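Local coordinates for protein uracil-DNA glycosylase (Epstein-Barr virus, PDB 6LYJ) that is a viral member of the uracil-DNA glycosylase superfamily, with a central four-stranded parallel beta sheet flanked by helices, at residues A[75-80]-A[136-141]; A[151-156]-A[160-165]; A[205-210]-A[240-245]. One frame throughout, in Å; residues are numbered along the deposited sequence.

Contact 1. Residues A[75-80]-A[136-141]; sequences ARFCDP and CLDAWA
F77 and A141 mark the closest approach of the two backbones, with F77 CA 5.6 Å from A141 CA. Residues 75-80 carry no regular helix or strand where they pass residues 138-141; beyond F77 the chain straightens at C78 into an extended conformation. On the other side, L137 holds the N-cap position of helix 138-142, and the backbone bond from A141 N to L137 O (3.1 Å) closes its first turn. This places D138 and A141, three residues apart, on the helix side that meets F77.

The methyl group of A141 is at the centre of the packing, and F77 and A141 supply most of the 196 Å² buried between the segments, which no hydrogen bond joins. A141 CB lies 3.5 Å from F77 CG, at the root of the ring, and touches F77 CB equally closely, so it fits against the bend between side-chain stem and ring. With F77 CG anti to its carbonyl carbon (chi1 -74°), the ring extends along the helix toward its beginning. There F77 CE2 comes within 3.7 Å of D138 CB, and F77 CD2 lies 3.8 Å from D138 O, which is also hydrogen-bonded to S142 OG. The ring and the D138 carboxylate are inclined by 61°, an arrangement that excludes flat stacking.

In fold terms, a loop between strands 64-65 and 85-89 is packed on the short helix that leads into edge strand 145-149 of the parallel sheet. The side chains of L137 and W140 pack instead on that strand and helix 113-125, while F77 also touches L101.

The remaining contact is slight: C78 CB reaches A141 O at 3.8 Å, and C78 SG lies 3.9 Å from A141 O.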
ATOM      1  N   ALA A  75     -12.365 -11.173   0.343  1.00 17.55           N
ATOM      2  CA  ALA A  75     -13.700 -11.364   0.885  1.00 17.39           C
ATOM      3  C   ALA A  75     -13.997 -12.804   1.283  1.00 15.10           C
ATOM      4  O   ALA A  75     -15.087 -13.071   1.793  1.00 19.70           O
ATOM      5  CB  ALA A  75     -14.744 -10.888  -0.131  1.00 16.48           C
ATOM      6  N   ARG A  76     -13.068 -13.736   1.065  1.00 16.42           N
ATOM      7  CA  ARG A  76     -13.359 -15.158   1.205  1.00 16.62           C
ATOM      8  C   ARG A  76     -12.785 -15.799   2.467  1.00 21.02           C
ATOM      9  O   ARG A  76     -12.899 -17.017   2.620  1.00 23.40           O
ATOM     10  CB  ARG A  76     -12.862 -15.924  -0.024  1.00 21.02           C
ATOM     11  CG  ARG A  76     -13.522 -15.506  -1.334  1.00 23.79           C
ATOM     12  CD  ARG A  76     -13.292 -16.543  -2.434  1.00 26.82           C
ATOM     13  NE  ARG A  76     -11.911 -16.577  -2.913  1.00 23.66           N
ATOM     14  CZ  ARG A  76     -11.495 -15.988  -4.028  1.00 20.78           C
ATOM     15  NH1 ARG A  76     -12.354 -15.316  -4.783  1.00 19.18           N
ATOM     16  NH2 ARG A  76     -10.221 -16.075  -4.394  1.00 18.20           N
ATOM     17  N   PHE A  77     -12.198 -15.029   3.386  1.00 21.83           N
ATOM     18  CA  PHE A  77     -11.523 -15.650   4.522  1.00 22.85           C
ATOM     19  C   PHE A  77     -12.346 -15.656   5.803  1.00 25.05           C
ATOM     20  O   PHE A  77     -11.978 -16.360   6.749  1.00 21.11           O
ATOM     21  CB  PHE A  77     -10.188 -14.947   4.814  1.00 18.04           C
ATOM     22  CG  PHE A  77      -9.100 -15.250   3.824  1.00 17.80           C
ATOM     23  CD1 PHE A  77      -9.020 -14.567   2.624  1.00 16.02           C
ATOM     24  CD2 PHE A  77      -8.141 -16.214   4.109  1.00 18.77           C
ATOM     25  CE1 PHE A  77      -8.009 -14.843   1.719  1.00 21.56           C
ATOM     26  CE2 PHE A  77      -7.131 -16.499   3.207  1.00 21.12           C
ATOM     27  CZ  PHE A  77      -7.064 -15.813   2.011  1.00 24.28           C
ATOM     28  N   CYS A  78     -13.454 -14.924   5.855  1.00 26.17           N
ATOM     29  CA  CYS A  78     -14.303 -14.943   7.036  1.00 28.61           C
ATOM     30  C   CYS A  78     -15.667 -14.403   6.652  1.00 28.16           C
ATOM     31  O   CYS A  78     -15.827 -13.755   5.612  1.00 27.13           O
ATOM     32  CB  CYS A  78     -13.706 -14.122   8.188  1.00 29.16           C
ATOM     33  SG  CYS A  78     -13.753 -12.335   7.939  1.00 27.86           S
ATOM     34  N   ASP A  79     -16.643 -14.651   7.517  1.00 28.91           N
ATOM     35  CA  ASP A  79     -17.950 -14.063   7.301  1.00 30.24           C
ATOM     36  C   ASP A  79     -17.845 -12.557   7.514  1.00 25.00           C
ATOM     37  O   ASP A  79     -17.152 -12.111   8.434  1.00 21.12           O
ATOM     38  CB  ASP A  79     -18.973 -14.647   8.274  1.00 42.15           C
ATOM     39  CG  ASP A  79     -19.130 -16.147   8.128  1.00 52.89           C
ATOM     40  OD1 ASP A  79     -18.547 -16.723   7.186  1.00 56.93           O
ATOM     41  OD2 ASP A  79     -19.842 -16.751   8.957  1.00 58.48           O
ATOM     42  N   PRO A  80     -18.510 -11.751   6.686  1.00 25.64           N
ATOM     43  CA  PRO A  80     -18.403 -10.295   6.864  1.00 23.82           C
ATOM     44  C   PRO A  80     -18.901  -9.824   8.219  1.00 23.35           C
ATOM     45  O   PRO A  80     -18.373  -8.843   8.756  1.00 21.14           O
ATOM     46  CB  PRO A  80     -19.247  -9.732   5.709  1.00 27.01           C
ATOM     47  CG  PRO A  80     -20.042 -10.891   5.182  1.00 28.58           C
ATOM     48  CD  PRO A  80     -19.227 -12.111   5.453  1.00 26.42           C
ATOM     49  N   CYS A 136       2.613 -13.605   3.860  1.00 22.27           N
ATOM     50  CA  CYS A 136       1.278 -14.192   3.828  1.00 22.44           C
ATOM     51  C   CYS A 136       0.482 -13.743   5.045  1.00 22.96           C
ATOM     52  O   CYS A 136       0.835 -14.083   6.179  1.00 23.29           O
ATOM     53  CB  CYS A 136       1.358 -15.716   3.791  1.00 25.80           C
ATOM     54  SG  CYS A 136       2.161 -16.373   2.326  1.00 27.49           S
ATOM     55  N   LEU A 137      -0.589 -12.989   4.812  1.00 20.25           N
ATOM     56  CA  LEU A 137      -1.436 -12.482   5.884  1.00 18.68           C
ATOM     57  C   LEU A 137      -2.734 -13.274   6.015  1.00 19.74           C
ATOM     58  O   LEU A 137      -3.691 -12.784   6.625  1.00 19.03           O
ATOM     59  CB  LEU A 137      -1.731 -10.996   5.667  1.00 12.28           C
ATOM     60  CG  LEU A 137      -0.487 -10.107   5.577  1.00 15.49           C
ATOM     61  CD1 LEU A 137      -0.849  -8.656   5.283  1.00 11.67           C
ATOM     62  CD2 LEU A 137       0.323 -10.217   6.868  1.00 15.87           C
ATOM     63  N   ASP A 138      -2.773 -14.495   5.468  1.00 18.07           N
ATOM     64  CA  ASP A 138      -4.008 -15.279   5.460  1.00 17.50           C
ATOM     65  C   ASP A 138      -4.572 -15.476   6.864  1.00 18.05           C
ATOM     66  O   ASP A 138      -5.790 -15.425   7.053  1.00 14.44           O
ATOM     67  CB  ASP A 138      -3.778 -16.642   4.802  1.00 21.83           C
ATOM     68  CG  ASP A 138      -3.312 -16.533   3.362  1.00 25.82           C
ATOM     69  OD1 ASP A 138      -2.911 -15.429   2.941  1.00 27.61           O
ATOM     70  OD2 ASP A 138      -3.387 -17.545   2.639  1.00 27.71           O
ATOM     71  N   ALA A 139      -3.711 -15.728   7.854  1.00 18.99           N
ATOM     72  CA  ALA A 139      -4.192 -15.987   9.212  1.00 20.03           C
ATOM     73  C   ALA A 139      -4.884 -14.762   9.812  1.00 18.89           C
ATOM     74  O   ALA A 139      -5.902 -14.889  10.515  1.00 23.04           O
ATOM     75  CB  ALA A 139      -3.034 -16.447  10.099  1.00 20.16           C
ATOM     76  N   TRP A 140      -4.375 -13.563   9.506  1.00 17.50           N
ATOM     77  CA  TRP A 140      -5.090 -12.350   9.888  1.00 15.51           C
ATOM     78  C   TRP A 140      -6.470 -12.315   9.256  1.00 16.32           C
ATOM     79  O   TRP A 140      -7.472 -12.061   9.938  1.00 17.74           O
ATOM     80  CB  TRP A 140      -4.324 -11.103   9.449  1.00 16.65           C
ATOM     81  CG  TRP A 140      -3.001 -10.870  10.073  1.00 18.13           C
ATOM     82  CD1 TRP A 140      -2.338 -11.685  10.940  1.00 18.76           C
ATOM     83  CD2 TRP A 140      -2.170  -9.717   9.884  1.00 18.05           C
ATOM     84  NE1 TRP A 140      -1.137 -11.115  11.296  1.00 18.98           N
ATOM     85  CE2 TRP A 140      -1.014  -9.905  10.660  1.00 17.93           C
ATOM     86  CE3 TRP A 140      -2.296  -8.541   9.129  1.00 18.63           C
ATOM     87  CZ2 TRP A 140       0.018  -8.966  10.705  1.00 17.41           C
ATOM     88  CZ3 TRP A 140      -1.269  -7.606   9.174  1.00 18.29           C
ATOM     89  CH2 TRP A 140      -0.127  -7.827   9.960  1.00 16.83           C
ATOM     90  N   ALA A 141      -6.542 -12.563   7.942  1.00 13.41           N
ATOM     91  CA  ALA A 141      -7.828 -12.501   7.259  1.00 16.69           C
ATOM     92  C   ALA A 141      -8.803 -13.516   7.836  1.00 16.17           C
ATOM     93  O   ALA A 141      -9.985 -13.212   8.036  1.00 17.63           O
ATOM     94  CB  ALA A 141      -7.633 -12.729   5.760  1.00 15.07           C
TER

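Contact 2. Residues A[151-156]-A[160-165]; sequences ILTVQK and GSHADI
H162 packs its imidazole against the backbone of V154 and Q155, in a loop that doubles back on short strand 154-155. Two type I beta turns, G160 to A163 and H162 to I165, shape the returning chain; the strand itself pairs antiparallel with 64-65.

The tight part surrounds the buried ring. Near its plane, H162 ND1 and T153 OG1 share a 2.8 Å hydrogen bond, and W167 NE1 donates to the same threonine oxygen. Over one face, Q155 N sits 3.9 Å above the ring centre, with V154 CA offset toward the rim. That amide donates to S161 OG at 2.9 Å and 153°, so the hydroxyl bonds both the strand amide and K158 O of the intervening turn. I151 CG2 reaches H162 O at 3.4 Å. Water 1 bridges the backbones, donating to T153 O and accepting from H162 N.

The fit is looser at the partly exposed Q155 end, where water mediates the side-chain contact. Q155 has CG anti to its backbone N (chi1 -175°) and an extended chain; water 2 lies 2.9 Å from Q155 OE1 and, in the imidazole plane, 2.7 Å from H162 NE2.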
ATOM      1  N   ILE A 151      -8.555   0.002  -4.682  1.00 15.56           N
ATOM      2  CA  ILE A 151      -8.580  -0.357  -6.096  1.00 13.15           C
ATOM      3  C   ILE A 151      -8.221  -1.832  -6.203  1.00 14.56           C
ATOM      4  O   ILE A 151      -7.199  -2.265  -5.657  1.00 16.97           O
ATOM      5  CB  ILE A 151      -7.613   0.511  -6.923  1.00 13.74           C
ATOM      6  CG1 ILE A 151      -7.844   2.001  -6.663  1.00 12.48           C
ATOM      7  CG2 ILE A 151      -7.739   0.200  -8.408  1.00 14.01           C
ATOM      8  CD1 ILE A 151      -9.270   2.458  -6.938  1.00 16.74           C
ATOM      9  N   LEU A 152      -9.058  -2.609  -6.891  1.00 15.69           N
ATOM     10  CA  LEU A 152      -8.949  -4.062  -6.802  1.00 18.35           C
ATOM     11  C   LEU A 152      -8.179  -4.694  -7.957  1.00 16.08           C
ATOM     12  O   LEU A 152      -7.850  -5.882  -7.875  1.00 16.43           O
ATOM     13  CB  LEU A 152     -10.344  -4.700  -6.707  1.00 10.38           C
ATOM     14  CG  LEU A 152     -11.106  -4.391  -5.415  1.00 16.70           C
ATOM     15  CD1 LEU A 152     -12.487  -5.036  -5.404  1.00 15.02           C
ATOM     16  CD2 LEU A 152     -10.303  -4.815  -4.196  1.00 15.98           C
ATOM     17  N   THR A 153      -7.877  -3.945  -9.017  1.00 10.65           N
ATOM     18  CA  THR A 153      -7.081  -4.468 -10.119  1.00 16.43           C
ATOM     19  C   THR A 153      -6.035  -3.437 -10.525  1.00 15.80           C
ATOM     20  O   THR A 153      -6.105  -2.267 -10.140  1.00 13.97           O
ATOM     21  CB  THR A 153      -7.962  -4.854 -11.324  1.00 17.64           C
ATOM     22  OG1 THR A 153      -8.771  -3.736 -11.708  1.00 16.07           O
ATOM     23  CG2 THR A 153      -8.865  -6.040 -10.981  1.00 11.46           C
ATOM     24  N   VAL A 154      -5.049  -3.890 -11.297  1.00 13.63           N
ATOM     25  CA  VAL A 154      -4.008  -3.009 -11.816  1.00 16.04           C
ATOM     26  C   VAL A 154      -3.399  -3.659 -13.053  1.00 20.36           C
ATOM     27  O   VAL A 154      -3.250  -4.883 -13.117  1.00 18.51           O
ATOM     28  CB  VAL A 154      -2.942  -2.706 -10.734  1.00 14.05           C
ATOM     29  CG1 VAL A 154      -2.181  -3.973 -10.341  1.00 15.21           C
ATOM     30  CG2 VAL A 154      -1.993  -1.609 -11.199  1.00 13.11           C
ATOM     31  N   GLN A 155      -3.054  -2.836 -14.041  1.00 23.42           N
ATOM     32  CA  GLN A 155      -2.315  -3.328 -15.197  1.00 23.77           C
ATOM     33  C   GLN A 155      -0.849  -3.529 -14.826  1.00 20.56           C
ATOM     34  O   GLN A 155      -0.272  -2.738 -14.074  1.00 19.35           O
ATOM     35  CB  GLN A 155      -2.440  -2.362 -16.378  1.00 25.94           C
ATOM     36  CG  GLN A 155      -1.797  -2.883 -17.663  1.00 28.70           C
ATOM     37  CD  GLN A 155      -1.865  -1.894 -18.816  1.00 29.57           C
ATOM     38  OE1 GLN A 155      -2.836  -1.150 -18.962  1.00 29.20           O
ATOM     39  NE2 GLN A 155      -0.832  -1.892 -19.650  1.00 29.27           N
ATOM     40  N   LYS A 156      -0.265  -4.613 -15.335  1.00 20.47           N
ATOM     41  CA  LYS A 156       1.134  -4.936 -15.074  1.00 21.73           C
ATOM     42  C   LYS A 156       2.045  -3.734 -15.293  1.00 25.06           C
ATOM     43  O   LYS A 156       1.997  -3.082 -16.337  1.00 28.54           O
ATOM     44  CB  LYS A 156       1.570  -6.091 -15.976  1.00 22.08           C
ATOM     45  CG  LYS A 156       3.071  -6.323 -16.017  1.00 28.03           C
ATOM     46  CD  LYS A 156       3.422  -7.411 -17.016  1.00 35.02           C
ATOM     47  CE  LYS A 156       4.926  -7.527 -17.207  1.00 40.39           C
ATOM     48  NZ  LYS A 156       5.265  -8.411 -18.358  1.00 43.85           N
ATOM     49  N   GLY A 160      -1.757   2.523 -10.394  1.00 18.70           N
ATOM     50  CA  GLY A 160      -2.837   3.470 -10.572  1.00 20.18           C
ATOM     51  C   GLY A 160      -3.560   3.387 -11.899  1.00 23.25           C
ATOM     52  O   GLY A 160      -4.461   4.199 -12.143  1.00 28.15           O
ATOM     53  N   SER A 161      -3.198   2.437 -12.764  1.00 21.85           N
ATOM     54  CA  SER A 161      -3.775   2.375 -14.100  1.00 21.41           C
ATOM     55  C   SER A 161      -5.263   2.059 -14.078  1.00 22.37           C
ATOM     56  O   SER A 161      -5.975   2.431 -15.016  1.00 20.93           O
ATOM     57  CB  SER A 161      -3.033   1.334 -14.941  1.00 19.21           C
ATOM     58  OG  SER A 161      -2.960   0.090 -14.260  1.00 17.45           O
ATOM     59  N   HIS A 162      -5.760   1.415 -13.023  1.00 24.52           N
ATOM     60  CA  HIS A 162      -7.186   1.142 -12.897  1.00 21.90           C
ATOM     61  C   HIS A 162      -7.836   1.984 -11.803  1.00 21.71           C
ATOM     62  O   HIS A 162      -8.882   1.600 -11.268  1.00 20.59           O
ATOM     63  CB  HIS A 162      -7.416  -0.346 -12.634  1.00 17.28           C
ATOM     64  CG  HIS A 162      -7.100  -1.220 -13.805  1.00 15.17           C
ATOM     65  ND1 HIS A 162      -7.310  -2.583 -13.795  1.00 17.43           N
ATOM     66  CD2 HIS A 162      -6.589  -0.927 -15.025  1.00 16.39           C
ATOM     67  CE1 HIS A 162      -6.943  -3.092 -14.958  1.00 16.87           C
ATOM     68  NE2 HIS A 162      -6.499  -2.109 -15.721  1.00 16.46           N
ATOM     69  N   ALA A 163      -7.233   3.125 -11.460  1.00 20.96           N
ATOM     70  CA  ALA A 163      -7.768   3.972 -10.399  1.00 21.13           C
ATOM     71  C   ALA A 163      -9.105   4.618 -10.754  1.00 20.39           C
ATOM     72  O   ALA A 163      -9.824   5.049  -9.848  1.00 22.21           O
ATOM     73  CB  ALA A 163      -6.756   5.062 -10.034  1.00 19.35           C
ATOM     74  N   ASP A 164      -9.461   4.706 -12.038  1.00 20.77           N
ATOM     75  CA  ASP A 164     -10.649   5.450 -12.444  1.00 21.46           C
ATOM     76  C   ASP A 164     -11.668   4.601 -13.195  1.00 23.97           C
ATOM     77  O   ASP A 164     -12.508   5.148 -13.915  1.00 31.45           O
ATOM     78  CB  ASP A 164     -10.252   6.659 -13.297  1.00 29.62           C
ATOM     79  CG  ASP A 164      -9.467   7.692 -12.515  1.00 37.22           C
ATOM     80  OD1 ASP A 164      -9.883   8.030 -11.387  1.00 39.60           O
ATOM     81  OD2 ASP A 164      -8.428   8.161 -13.027  1.00 41.31           O
ATOM     82  N   ILE A 165     -11.621   3.276 -13.057  1.00 19.59           N
ATOM     83  CA  ILE A 165     -12.561   2.429 -13.780  1.00 22.29           C
ATOM     84  C   ILE A 165     -13.776   2.062 -12.944  1.00 21.69           C
ATOM     85  O   ILE A 165     -14.654   1.332 -13.425  1.00 23.92           O
ATOM     86  CB  ILE A 165     -11.862   1.166 -14.313  1.00 23.22           C
ATOM     87  CG1 ILE A 165     -11.441   0.264 -13.157  1.00 21.88           C
ATOM     88  CG2 ILE A 165     -10.663   1.557 -15.168  1.00 23.89           C
ATOM     89  CD1 ILE A 165     -10.881  -1.055 -13.609  1.00 22.60           C
TER
HETATM   90  O   HOH W   1      -4.734   0.226 -10.663  1.00 16.66           O
HETATM   91  O   HOH W   2      -5.558  -1.877 -18.228  1.00 24.20           O

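Contact 3. Residues A[205-210]-A[240-245]; sequences KHLVLT and NNFLRE
K205 NZ and H206 NE2, from neighbouring side chains, both grip S179 O, in the same approach to strand 207-211 that brings K205 O to F242; K205 NZ also bonds L182 O. The side chains of K205 and H206 leave the backbone away from the helix, and K205 CB lies 3.7 Å above the plane of the H206 ring, over its centre. K205 O, by contrast, lies near the plane of the F242 ring, 3.8 Å from F242 CZ.

The main contact is apolar. L207 CB stands over one face of F242, 3.9 Å from the ring centroid and 17° off its normal, which is the geometry of a CH-pi interaction. F242 CG is anti to its backbone N (chi1 177°), a setting that extends the ring from the helix toward the strand. L207 points back past it, so that L207 CD2 comes 3.7 Å from F242 CB and the two side chains overlap antiparallel.

Within the helix, R244 NH1 donates to N241 OD1, three residues earlier, at 2.7 Å, with the donor well above the amide carbonyl plane.

L207 is backbone-bonded to C185 and F187, as befits edge strand 207-211 beside 186-190, while F242 also touches V186 and L209 meets H235 and L238, so helix 235-245 packs beside this margin of the parallel sheet.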
ATOM      1  N   LYS A 205     -19.121   4.781  16.704  1.00 30.94           N
ATOM      2  CA  LYS A 205     -19.214   3.331  16.836  1.00 31.68           C
ATOM      3  C   LYS A 205     -17.834   2.690  16.832  1.00 27.21           C
ATOM      4  O   LYS A 205     -17.564   1.776  17.620  1.00 20.74           O
ATOM      5  CB  LYS A 205     -20.050   2.737  15.703  1.00 34.40           C
ATOM      6  CG  LYS A 205     -21.502   3.150  15.661  1.00 36.70           C
ATOM      7  CD  LYS A 205     -22.157   2.575  14.412  1.00 30.72           C
ATOM      8  CE  LYS A 205     -22.217   1.056  14.476  1.00 26.82           C
ATOM      9  NZ  LYS A 205     -22.945   0.458  13.320  1.00 20.12           N
ATOM     10  N   HIS A 206     -16.959   3.143  15.942  1.00 22.71           N
ATOM     11  CA  HIS A 206     -15.765   2.403  15.578  1.00 21.16           C
ATOM     12  C   HIS A 206     -14.508   3.170  15.962  1.00 21.54           C
ATOM     13  O   HIS A 206     -14.511   4.401  16.066  1.00 19.22           O
ATOM     14  CB  HIS A 206     -15.766   2.094  14.077  1.00 16.00           C
ATOM     15  CG  HIS A 206     -17.008   1.399  13.614  1.00 20.12           C
ATOM     16  ND1 HIS A 206     -17.432   0.202  14.150  1.00 20.27           N
ATOM     17  CD2 HIS A 206     -17.926   1.740  12.680  1.00 19.15           C
ATOM     18  CE1 HIS A 206     -18.553  -0.170  13.559  1.00 20.15           C
ATOM     19  NE2 HIS A 206     -18.876   0.746  12.663  1.00 20.51           N
ATOM     20  N   LEU A 207     -13.432   2.420  16.170  1.00 21.24           N
ATOM     21  CA  LEU A 207     -12.125   2.993  16.447  1.00 20.44           C
ATOM     22  C   LEU A 207     -11.425   3.247  15.119  1.00 20.94           C
ATOM     23  O   LEU A 207     -11.160   2.307  14.361  1.00 17.60           O
ATOM     24  CB  LEU A 207     -11.296   2.060  17.325  1.00 19.46           C
ATOM     25  CG  LEU A 207      -9.875   2.523  17.637  1.00 22.87           C
ATOM     26  CD1 LEU A 207      -9.916   3.878  18.330  1.00 24.38           C
ATOM     27  CD2 LEU A 207      -9.144   1.496  18.490  1.00 20.36           C
ATOM     28  N   VAL A 208     -11.132   4.508  14.833  1.00 17.65           N
ATOM     29  CA  VAL A 208     -10.444   4.880  13.604  1.00 20.09           C
ATOM     30  C   VAL A 208      -9.021   5.269  13.976  1.00 17.75           C
ATOM     31  O   VAL A 208      -8.795   6.290  14.636  1.00 18.16           O
ATOM     32  CB  VAL A 208     -11.171   6.015  12.872  1.00 21.06           C
ATOM     33  CG1 VAL A 208     -10.425   6.390  11.596  1.00 16.40           C
ATOM     34  CG2 VAL A 208     -12.606   5.601  12.569  1.00 17.32           C
ATOM     35  N   LEU A 209      -8.064   4.441  13.570  1.00 17.13           N
ATOM     36  CA  LEU A 209      -6.652   4.659  13.849  1.00 18.02           C
ATOM     37  C   LEU A 209      -5.972   5.197  12.598  1.00 21.08           C
ATOM     38  O   LEU A 209      -6.094   4.609  11.517  1.00 19.16           O
ATOM     39  CB  LEU A 209      -5.980   3.361  14.303  1.00 19.39           C
ATOM     40  CG  LEU A 209      -6.592   2.673  15.527  1.00 22.70           C
ATOM     41  CD1 LEU A 209      -5.996   1.289  15.729  1.00 21.59           C
ATOM     42  CD2 LEU A 209      -6.377   3.531  16.767  1.00 16.24           C
ATOM     43  N   THR A 210      -5.261   6.312  12.744  1.00 16.96           N
ATOM     44  CA  THR A 210      -4.584   6.947  11.626  1.00 20.40           C
ATOM     45  C   THR A 210      -3.119   7.161  11.965  1.00 22.90           C
ATOM     46  O   THR A 210      -2.749   7.326  13.132  1.00 23.98           O
ATOM     47  CB  THR A 210      -5.218   8.297  11.261  1.00 19.13           C
ATOM     48  OG1 THR A 210      -5.035   9.215  12.344  1.00 22.89           O
ATOM     49  CG2 THR A 210      -6.706   8.141  10.980  1.00 16.65           C
ATOM     50  N   ASN A 240      -6.428  -4.382  19.554  1.00 23.01           N
ATOM     51  CA  ASN A 240      -6.818  -5.475  20.443  1.00 25.15           C
ATOM     52  C   ASN A 240      -7.420  -4.965  21.751  1.00 27.53           C
ATOM     53  O   ASN A 240      -8.328  -5.603  22.297  1.00 25.13           O
ATOM     54  CB  ASN A 240      -5.630  -6.393  20.725  1.00 25.62           C
ATOM     55  CG  ASN A 240      -5.505  -7.513  19.704  1.00 26.00           C
ATOM     56  OD1 ASN A 240      -6.461  -7.821  18.991  1.00 21.71           O
ATOM     57  ND2 ASN A 240      -4.333  -8.136  19.642  1.00 22.46           N
ATOM     58  N   ASN A 241      -6.939  -3.831  22.272  1.00 26.59           N
ATOM     59  CA  ASN A 241      -7.575  -3.239  23.449  1.00 25.93           C
ATOM     60  C   ASN A 241      -9.035  -2.909  23.169  1.00 21.93           C
ATOM     61  O   ASN A 241      -9.915  -3.176  23.998  1.00 21.83           O
ATOM     62  CB  ASN A 241      -6.827  -1.983  23.900  1.00 22.68           C
ATOM     63  CG  ASN A 241      -5.447  -2.286  24.445  1.00 27.65           C
ATOM     64  OD1 ASN A 241      -5.127  -3.434  24.758  1.00 32.16           O
ATOM     65  ND2 ASN A 241      -4.627  -1.251  24.585  1.00 27.70           N
ATOM     66  N   PHE A 242      -9.306  -2.328  21.999  1.00 19.56           N
ATOM     67  CA  PHE A 242     -10.680  -2.014  21.628  1.00 19.53           C
ATOM     68  C   PHE A 242     -11.521  -3.280  21.563  1.00 22.10           C
ATOM     69  O   PHE A 242     -12.612  -3.346  22.142  1.00 22.56           O
ATOM     70  CB  PHE A 242     -10.699  -1.272  20.291  1.00 23.55           C
ATOM     71  CG  PHE A 242     -12.076  -0.961  19.779  1.00 24.04           C
ATOM     72  CD1 PHE A 242     -12.760   0.158  20.229  1.00 25.27           C
ATOM     73  CD2 PHE A 242     -12.676  -1.768  18.821  1.00 18.69           C
ATOM     74  CE1 PHE A 242     -14.027   0.457  19.750  1.00 24.28           C
ATOM     75  CE2 PHE A 242     -13.939  -1.472  18.336  1.00 21.10           C
ATOM     76  CZ  PHE A 242     -14.616  -0.357  18.801  1.00 20.46           C
ATOM     77  N   LEU A 243     -11.004  -4.312  20.889  1.00 22.71           N
ATOM     78  CA  LEU A 243     -11.764  -5.551  20.749  1.00 22.48           C
ATOM     79  C   LEU A 243     -12.064  -6.160  22.114  1.00 23.46           C
ATOM     80  O   LEU A 243     -13.174  -6.650  22.353  1.00 24.60           O
ATOM     81  CB  LEU A 243     -11.006  -6.541  19.861  1.00 20.19           C
ATOM     82  CG  LEU A 243     -10.791  -6.113  18.403  1.00 22.49           C
ATOM     83  CD1 LEU A 243     -10.001  -7.164  17.625  1.00 18.88           C
ATOM     84  CD2 LEU A 243     -12.126  -5.828  17.723  1.00 19.24           C
ATOM     85  N   ARG A 244     -11.089  -6.132  23.025  1.00 25.86           N
ATOM     86  CA  ARG A 244     -11.317  -6.659  24.366  1.00 27.25           C
ATOM     87  C   ARG A 244     -12.390  -5.854  25.088  1.00 30.05           C
ATOM     88  O   ARG A 244     -13.272  -6.422  25.742  1.00 31.73           O
ATOM     89  CB  ARG A 244     -10.022  -6.648  25.179  1.00 27.48           C
ATOM     90  CG  ARG A 244     -10.198  -7.237  26.576  1.00 30.13           C
ATOM     91  CD  ARG A 244      -8.881  -7.407  27.329  1.00 29.90           C
ATOM     92  NE  ARG A 244      -8.106  -6.170  27.396  1.00 30.59           N
ATOM     93  CZ  ARG A 244      -7.048  -5.896  26.643  1.00 31.07           C
ATOM     94  NH1 ARG A 244      -6.407  -4.745  26.797  1.00 26.77           N
ATOM     95  NH2 ARG A 244      -6.631  -6.772  25.741  1.00 36.48           N
ATOM     96  N   GLU A 245     -12.330  -4.524  24.970  1.00 30.48           N
ATOM     97  CA  GLU A 245     -13.329  -3.664  25.601  1.00 32.06           C
ATOM     98  C   GLU A 245     -14.736  -3.959  25.085  1.00 28.37           C
ATOM     99  O   GLU A 245     -15.710  -3.882  25.844  1.00 31.42           O
ATOM    100  CB  GLU A 245     -12.959  -2.198  25.370  1.00 37.87           C
ATOM    101  CG  GLU A 245     -14.019  -1.194  25.786  1.00 47.60           C
ATOM    102  CD  GLU A 245     -13.741   0.195  25.240  1.00 56.08           C
ATOM    103  OE1 GLU A 245     -14.709   0.894  24.877  1.00 59.25           O
ATOM    104  OE2 GLU A 245     -12.555   0.580  25.163  1.00 58.06           O
TER

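Along the chain the three contacts come in series, each closing before the next opens. Contacts 1 and 3 relate to the two outermost strands of the parallel sheet: helix 138-142 leads into 145-149, whereas 205-210 forms much of 207-211. Their centres are 19 Å apart. Contact 2, 22 Å from contact 1 between centres, follows strand 145-149 and runs up to helix 167-181. Contacts 2 and 3 lie on opposite sides of the chain's centre, 31 Å apart between centres. No two contacts touch: contacts 1 and 3 flank opposite outermost strands of the parallel sheet, while contact 2 lies by the small antiparallel pair 64-65/154-155.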